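Local coordinates for protein phosphoribosylaminoimidazole-succinocarboxamide synthase (Pyrococcus horikoshii, PDB 4O7V) that catalyses the ATP-dependent joining of L-aspartate to 5-amino-1-(5-phospho-D-ribosyl)imidazole-4-carboxylate, a step of de novo purine biosynthesis, at residues A[89-94]-A[118-123]; A[95-100]-A[170-175]. All blocks are in the same frame, centred on the assembly; numbering follows the deposited sequence.

Contact 1 (A[89-94]-A[118-123]); sequences EVVVRN and ELYYKN. With U5P (uridine-5'-monophosphate), chain D; UDP (uridine-5'-diphosphate), chain B.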
# COMPACT_ATOMS: atom_id res chain seq x y z
N GLU A 89 7.56 -2.03 9.34
CA GLU A 89 8.71 -2.52 8.61
C GLU A 89 8.82 -1.62 7.39
O GLU A 89 7.84 -1.42 6.66
CB GLU A 89 8.54 -4.01 8.27
CG GLU A 89 8.84 -4.91 9.48
CD GLU A 89 8.30 -6.33 9.38
OE1 GLU A 89 8.32 -7.05 10.41
OE2 GLU A 89 7.84 -6.76 8.30
N VAL A 90 9.99 -1.01 7.22
CA VAL A 90 10.23 -0.01 6.18
C VAL A 90 11.15 -0.62 5.13
O VAL A 90 12.34 -0.83 5.39
CB VAL A 90 10.85 1.27 6.77
CG1 VAL A 90 11.06 2.34 5.69
CG2 VAL A 90 9.96 1.83 7.88
N VAL A 91 10.60 -0.91 3.96
CA VAL A 91 11.33 -1.58 2.90
C VAL A 91 11.77 -0.59 1.80
O VAL A 91 10.96 0.17 1.27
CB VAL A 91 10.51 -2.75 2.28
CG1 VAL A 91 11.22 -3.32 1.07
CG2 VAL A 91 10.25 -3.83 3.33
N VAL A 92 13.06 -0.60 1.48
CA VAL A 92 13.59 0.23 0.40
C VAL A 92 14.02 -0.72 -0.73
O VAL A 92 14.65 -1.74 -0.46
CB VAL A 92 14.80 1.07 0.88
CG1 VAL A 92 15.21 2.07 -0.19
CG2 VAL A 92 14.48 1.79 2.18
N ARG A 93 13.66 -0.41 -1.97
CA ARG A 93 13.92 -1.31 -3.10
C ARG A 93 14.61 -0.55 -4.24
O ARG A 93 14.16 0.52 -4.65
CB ARG A 93 12.60 -1.95 -3.57
CG ARG A 93 11.58 -2.15 -2.44
CD ARG A 93 10.36 -2.98 -2.83
NE ARG A 93 10.74 -4.37 -2.98
CZ ARG A 93 10.22 -5.42 -2.34
NH1 ARG A 93 9.21 -5.29 -1.47
NH2 ARG A 93 10.73 -6.61 -2.59
N ASN A 94 15.72 -1.12 -4.73
CA ASN A 94 16.48 -0.56 -5.87
C ASN A 94 16.31 -1.37 -7.14
O ASN A 94 16.33 -0.81 -8.25
CB ASN A 94 17.97 -0.50 -5.53
CG ASN A 94 18.24 0.37 -4.32
OD1 ASN A 94 17.78 1.52 -4.27
ND2 ASN A 94 18.96 -0.16 -3.34
N GLU A 118 8.47 1.19 0.85
CA GLU A 118 7.18 0.59 1.20
C GLU A 118 7.07 0.50 2.72
O GLU A 118 8.05 0.16 3.41
CB GLU A 118 7.01 -0.80 0.57
CG GLU A 118 7.13 -0.84 -0.95
CD GLU A 118 7.20 -2.26 -1.52
OE1 GLU A 118 7.52 -3.22 -0.79
OE2 GLU A 118 6.93 -2.42 -2.73
N LEU A 119 5.88 0.82 3.23
CA LEU A 119 5.57 0.71 4.65
C LEU A 119 4.70 -0.51 4.88
O LEU A 119 3.69 -0.69 4.19
CB LEU A 119 4.85 1.95 5.15
CG LEU A 119 5.59 3.28 4.89
CD1 LEU A 119 4.66 4.44 5.18
CD2 LEU A 119 6.89 3.38 5.68
N TYR A 120 5.10 -1.35 5.83
CA TYR A 120 4.33 -2.51 6.24
C TYR A 120 4.00 -2.39 7.72
O TYR A 120 4.87 -2.10 8.53
CB TYR A 120 5.09 -3.82 5.98
CG TYR A 120 5.28 -4.12 4.52
CD1 TYR A 120 4.33 -4.86 3.80
CD2 TYR A 120 6.40 -3.64 3.84
CE1 TYR A 120 4.50 -5.13 2.45
CE2 TYR A 120 6.58 -3.90 2.50
CZ TYR A 120 5.63 -4.63 1.80
OH TYR A 120 5.84 -4.87 0.46
N TYR A 121 2.74 -2.63 8.05
CA TYR A 121 2.29 -2.58 9.42
C TYR A 121 2.65 -3.90 10.12
O TYR A 121 2.17 -4.97 9.73
CB TYR A 121 0.79 -2.28 9.43
CG TYR A 121 0.10 -2.44 10.78
CD1 TYR A 121 0.74 -2.08 11.96
CD2 TYR A 121 -1.20 -2.93 10.85
CE1 TYR A 121 0.11 -2.21 13.19
CE2 TYR A 121 -1.84 -3.07 12.06
CZ TYR A 121 -1.18 -2.71 13.22
OH TYR A 121 -1.81 -2.85 14.42
N LYS A 122 3.52 -3.81 11.13
CA LYS A 122 3.95 -4.99 11.90
C LYS A 122 2.80 -5.52 12.73
O LYS A 122 2.56 -5.04 13.82
CB LYS A 122 5.09 -4.63 12.84
CG LYS A 122 6.48 -4.80 12.26
CD LYS A 122 7.53 -4.57 13.34
CE LYS A 122 7.64 -5.75 14.28
NZ LYS A 122 8.14 -6.95 13.55
N ASN A 123 2.10 -6.53 12.21
CA ASN A 123 0.95 -7.10 12.87
C ASN A 123 0.77 -8.54 12.42
O ASN A 123 0.44 -8.78 11.26
CB ASN A 123 -0.29 -6.28 12.53
CG ASN A 123 -1.50 -6.69 13.33
OD1 ASN A 123 -1.97 -7.83 13.26
ND2 ASN A 123 -2.04 -5.74 14.09
N1 U5P D . 12.11 -8.33 4.73
C2 U5P D . 12.48 -8.64 6.05
N3 U5P D . 11.55 -8.96 6.95
C4 U5P D . 10.26 -8.97 6.61
C5 U5P D . 9.86 -8.66 5.31
C6 U5P D . 10.82 -8.33 4.37
O2 U5P D . 13.68 -8.64 6.39
O4 U5P D . 9.41 -9.26 7.47
C1' U5P D . 13.15 -7.98 3.75
C2' U5P D . 13.43 -9.10 2.77
O2' U5P D . 14.55 -9.88 3.18
C3' U5P D . 13.78 -8.35 1.51
C4' U5P D . 13.03 -7.03 1.61
O3' U5P D . 15.17 -8.05 1.54
O4' U5P D . 12.70 -6.86 2.98
C5' U5P D . 11.76 -7.02 0.76
O5' U5P D . 10.95 -8.14 1.09
P U5P D . 9.74 -8.61 0.15
O1P U5P D . 10.34 -8.65 -1.23
O2P U5P D . 9.38 -9.97 0.71
O3P U5P D . 8.67 -7.56 0.30
N1 UDP B . 12.14 -8.55 4.69
C2 UDP B . 12.44 -8.77 6.05
N3 UDP B . 11.49 -9.21 6.89
C4 UDP B . 10.25 -9.43 6.44
C5 UDP B . 9.92 -9.22 5.11
C6 UDP B . 10.90 -8.77 4.23
O2 UDP B . 13.60 -8.56 6.48
O4 UDP B . 9.38 -9.84 7.24
C1' UDP B . 13.18 -8.08 3.79
C2' UDP B . 13.50 -9.14 2.75
O2' UDP B . 14.65 -9.90 3.14
C3' UDP B . 13.81 -8.33 1.52
C4' UDP B . 13.04 -7.03 1.68
O4' UDP B . 12.72 -6.92 3.07
O3' UDP B . 15.21 -8.01 1.54
C5' UDP B . 11.76 -7.02 0.86
O5' UDP B . 11.11 -8.28 0.95
PA UDP B . 9.82 -8.63 0.07
O1A UDP B . 8.79 -7.53 0.23
O2A UDP B . 10.26 -8.99 -1.32
O3A UDP B . 9.26 -9.95 0.80
PB UDP B . 9.93 -11.42 0.68
O1B UDP B . 8.98 -12.25 1.51
O2B UDP B . 9.94 -11.74 -0.79
O3B UDP B . 11.31 -11.31 1.27
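Arg93 and Glu118 meet because both side chains start beside their own backbone N, CG anti to the carbonyl carbon. The Glu118 chain then runs extended, while Arg93 bends at chi3 (72°), which turns its guanidinium to the carboxylate. The two chains pass at a slant, with their flat ends 62° apart. Arg93 NH1 donates to Glu118 OE1 at 2.8 Å, on the syn side but tilted out of the carboxylate plane, and near the guanidinium plane. Tyr120 OH donates to the same Glu118 OE1 at 2.7 Å from above the carboxylate plane, on the opposite face from Arg93. Two donors thus grip one oxygen, which probably limits rotation of the carboxylate.

These residues lie on neighbouring antiparallel strands, 84-93 and 111-121, of the sheet that floors a nucleotide site. Glu89 with Tyr120 and Val91 with Glu118 are hydrogen-bonded pairs; Val90 with Leu119 is a non-hydrogen-bonded pair. Val90 and Leu119 lie side by side on the face packed by helix 143-165. The other face carries Glu89, Val91, Glu118 and Tyr120.

A uridine nucleotide sits there, modelled in one place as both UMP and UDP. Arg93 gives NH1 to O1A of UDP at 2.8 Å and NH2 to O2A of UDP at 2.7 Å, so Glu118 is placed to position Arg93 from the second shell. Arg198 and Arg214 also bond the nucleotide. Val91 meets the ligand with one methyl and the ring with the other: its CG1 is 3.7 Å from C5' of UDP, and its CG2 is 3.8 Å from Tyr120 CE2. Farther along, Lys122 crosses Glu89 at about a right angle. Lys122 NZ meets Glu89 OE1 at 3.1 Å on the anti side, and it also forms a salt bridge with ADP.

Contact 2 (A[95-100]-A[170-175]); sequences VVAGSL and ILVDFK. With UDP (uridine-5'-diphosphate), chain B; U5P (uridine-5'-monophosphate), chain D.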
# COMPACT_ATOMS: atom_id res chain seq x y z
N VAL A 95 16.16 -2.68 -6.95
CA VAL A 95 16.05 -3.65 -8.02
C VAL A 95 14.83 -4.52 -7.71
O VAL A 95 14.60 -4.89 -6.55
CB VAL A 95 17.32 -4.54 -8.08
CG1 VAL A 95 17.13 -5.73 -9.01
CG2 VAL A 95 18.52 -3.70 -8.52
N VAL A 96 14.04 -4.83 -8.74
CA VAL A 96 12.83 -5.64 -8.58
C VAL A 96 13.16 -7.08 -8.16
O VAL A 96 13.97 -7.76 -8.81
CB VAL A 96 11.98 -5.63 -9.87
CG1 VAL A 96 10.82 -6.61 -9.77
CG2 VAL A 96 11.48 -4.22 -10.16
N ALA A 97 12.55 -7.49 -7.04
CA ALA A 97 12.65 -8.86 -6.53
C ALA A 97 11.54 -9.10 -5.51
O ALA A 97 10.82 -8.18 -5.14
CB ALA A 97 14.02 -9.10 -5.91
N GLY A 98 11.40 -10.34 -5.06
CA GLY A 98 10.41 -10.69 -4.04
C GLY A 98 9.00 -10.23 -4.35
O GLY A 98 8.53 -10.34 -5.49
N SER A 99 8.33 -9.67 -3.34
CA SER A 99 6.90 -9.32 -3.46
C SER A 99 6.61 -8.17 -4.44
O SER A 99 5.47 -7.97 -4.83
CB SER A 99 6.30 -8.98 -2.09
OG SER A 99 6.71 -7.68 -1.68
N LEU A 100 7.64 -7.43 -4.83
CA LEU A 100 7.45 -6.33 -5.79
C LEU A 100 6.99 -6.81 -7.17
O LEU A 100 6.30 -6.09 -7.90
CB LEU A 100 8.69 -5.43 -5.89
CG LEU A 100 8.52 -4.13 -6.69
CD1 LEU A 100 7.42 -3.23 -6.11
CD2 LEU A 100 9.83 -3.37 -6.79
N ILE A 170 25.53 -5.70 -5.16
CA ILE A 170 24.36 -4.90 -5.45
C ILE A 170 23.36 -5.03 -4.31
O ILE A 170 22.95 -6.14 -3.94
CB ILE A 170 23.73 -5.28 -6.80
CG1 ILE A 170 24.73 -5.02 -7.94
CG2 ILE A 170 22.47 -4.46 -7.06
CD1 ILE A 170 24.46 -5.83 -9.19
N LEU A 171 23.01 -3.88 -3.73
CA LEU A 171 21.96 -3.85 -2.72
C LEU A 171 20.61 -3.80 -3.42
O LEU A 171 20.18 -2.76 -3.92
CB LEU A 171 22.16 -2.67 -1.77
CG LEU A 171 21.10 -2.44 -0.68
CD1 LEU A 171 20.98 -3.62 0.28
CD2 LEU A 171 21.43 -1.16 0.07
N VAL A 172 19.95 -4.96 -3.46
CA VAL A 172 18.71 -5.11 -4.22
C VAL A 172 17.52 -4.44 -3.50
O VAL A 172 16.81 -3.62 -4.10
CB VAL A 172 18.46 -6.61 -4.48
CG1 VAL A 172 17.05 -6.88 -4.99
CG2 VAL A 172 19.51 -7.14 -5.44
N ASP A 173 17.34 -4.80 -2.23
CA ASP A 173 16.34 -4.21 -1.35
C ASP A 173 16.71 -4.54 0.09
O ASP A 173 17.66 -5.29 0.31
CB ASP A 173 14.91 -4.71 -1.68
CG ASP A 173 14.77 -6.23 -1.59
OD1 ASP A 173 15.41 -6.86 -0.73
OD2 ASP A 173 14.02 -6.80 -2.41
N PHE A 174 15.98 -3.99 1.05
CA PHE A 174 16.27 -4.26 2.46
C PHE A 174 15.15 -3.73 3.33
O PHE A 174 14.39 -2.87 2.91
CB PHE A 174 17.64 -3.69 2.89
CG PHE A 174 17.74 -2.20 2.78
CD1 PHE A 174 17.55 -1.39 3.91
CD2 PHE A 174 18.06 -1.58 1.58
CE1 PHE A 174 17.65 -0.01 3.83
CE2 PHE A 174 18.17 -0.20 1.49
CZ PHE A 174 17.96 0.59 2.62
N LYS A 175 15.06 -4.24 4.55
CA LYS A 175 14.04 -3.82 5.48
C LYS A 175 14.68 -3.15 6.71
O LYS A 175 15.65 -3.66 7.28
CB LYS A 175 13.18 -5.00 5.92
CG LYS A 175 12.17 -4.65 7.02
CD LYS A 175 12.10 -5.75 8.09
CE LYS A 175 13.19 -5.58 9.13
NZ LYS A 175 13.16 -6.62 10.19
N1 UDP B . 12.14 -8.55 4.69
C2 UDP B . 12.44 -8.77 6.05
N3 UDP B . 11.49 -9.21 6.89
C4 UDP B . 10.25 -9.43 6.44
C5 UDP B . 9.92 -9.22 5.11
C6 UDP B . 10.90 -8.77 4.23
O2 UDP B . 13.60 -8.56 6.48
O4 UDP B . 9.38 -9.84 7.24
C1' UDP B . 13.18 -8.08 3.79
C2' UDP B . 13.50 -9.14 2.75
O2' UDP B . 14.65 -9.90 3.14
C3' UDP B . 13.81 -8.33 1.52
C4' UDP B . 13.04 -7.03 1.68
O4' UDP B . 12.72 -6.92 3.07
O3' UDP B . 15.21 -8.01 1.54
C5' UDP B . 11.76 -7.02 0.86
O5' UDP B . 11.11 -8.28 0.95
PA UDP B . 9.82 -8.63 0.07
O1A UDP B . 8.79 -7.53 0.23
O2A UDP B . 10.26 -8.99 -1.32
O3A UDP B . 9.26 -9.95 0.80
PB UDP B . 9.93 -11.42 0.68
O1B UDP B . 8.98 -12.25 1.51
O2B UDP B . 9.94 -11.74 -0.79
O3B UDP B . 11.31 -11.31 1.27
N1 U5P D . 12.11 -8.33 4.73
C2 U5P D . 12.48 -8.64 6.05
N3 U5P D . 11.55 -8.96 6.95
C4 U5P D . 10.26 -8.97 6.61
C5 U5P D . 9.86 -8.66 5.31
C6 U5P D . 10.82 -8.33 4.37
O2 U5P D . 13.68 -8.64 6.39
O4 U5P D . 9.41 -9.26 7.47
C1' U5P D . 13.15 -7.98 3.75
C2' U5P D . 13.43 -9.10 2.77
O2' U5P D . 14.55 -9.88 3.18
C3' U5P D . 13.78 -8.35 1.51
C4' U5P D . 13.03 -7.03 1.61
O3' U5P D . 15.17 -8.05 1.54
O4' U5P D . 12.70 -6.86 2.98
C5' U5P D . 11.76 -7.02 0.76
O5' U5P D . 10.95 -8.14 1.09
P U5P D . 9.74 -8.61 0.15
O1P U5P D . 10.34 -8.65 -1.23
O2P U5P D . 9.38 -9.97 0.71
O3P U5P D . 8.67 -7.56 0.30
O HOH W 1 12.82 -5.36 -4.49
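Val95 and Val172 meet through both backbone and side chain. Val95 N donates to Val172 O at 3.1 Å. Val172 CG1 then packs against Val95 CB and, at 3.9 Å, against Ala97 CB.

Asp173 continues the contact toward the ligand. Its CB lies against Val92 O of the adjoining strand. Its CG sits between the backbone N and the carbonyl carbon (chi1 58°), which points the carboxylate toward the ribose; chi2 (36°) then turns OD1 and OD2 to different partners. Asp173 OD1 lies 2.6 Å from O3' of UDP. Asp173 OD2 approaches Ala97 CB, forms a salt bridge with Arg198, and accepts from a water at 2.8 Å; that water also donates to Val95 O. With an alanine at Asp173, Arg198 would probably lose this carboxylate mate, the bridging water its acceptor, and the ribose hydroxyl its close oxygen.

Ser99 N donates to O2A of UDP at 2.9 Å. Gly98 sits just before it with positive phi, and a CB there would clash with that same oxygen. The loop takes the phosphate with a backbone N-H while the strand meets the ribose with a carboxylate, consistent with a pocket for a ribose phosphate.

Overall arrangement
After the N-terminal strands and helix 45-62, strand 84-93 turns a corner at Asn94 into the loop 95-100. The chain returns along strand 111-121, and contact 1 closes this first loop. Helices 133-138 and 143-165 follow. Strand 169-180 then comes back to 95-100, so contact 2 closes a longer loop. The two loops cross: 95-100 falls between the segments of contact 1, and 118-123 between those of contact 2. Strand 84-93 is the middle piece, paired with 111-121 and 169-180. At the corner, Asn94 N and Asn94 ND2 probably bond to Val172 O and Leu171 O. Both contacts touch the same uridine nucleotide; contact 1 also reaches ADP through Lys122.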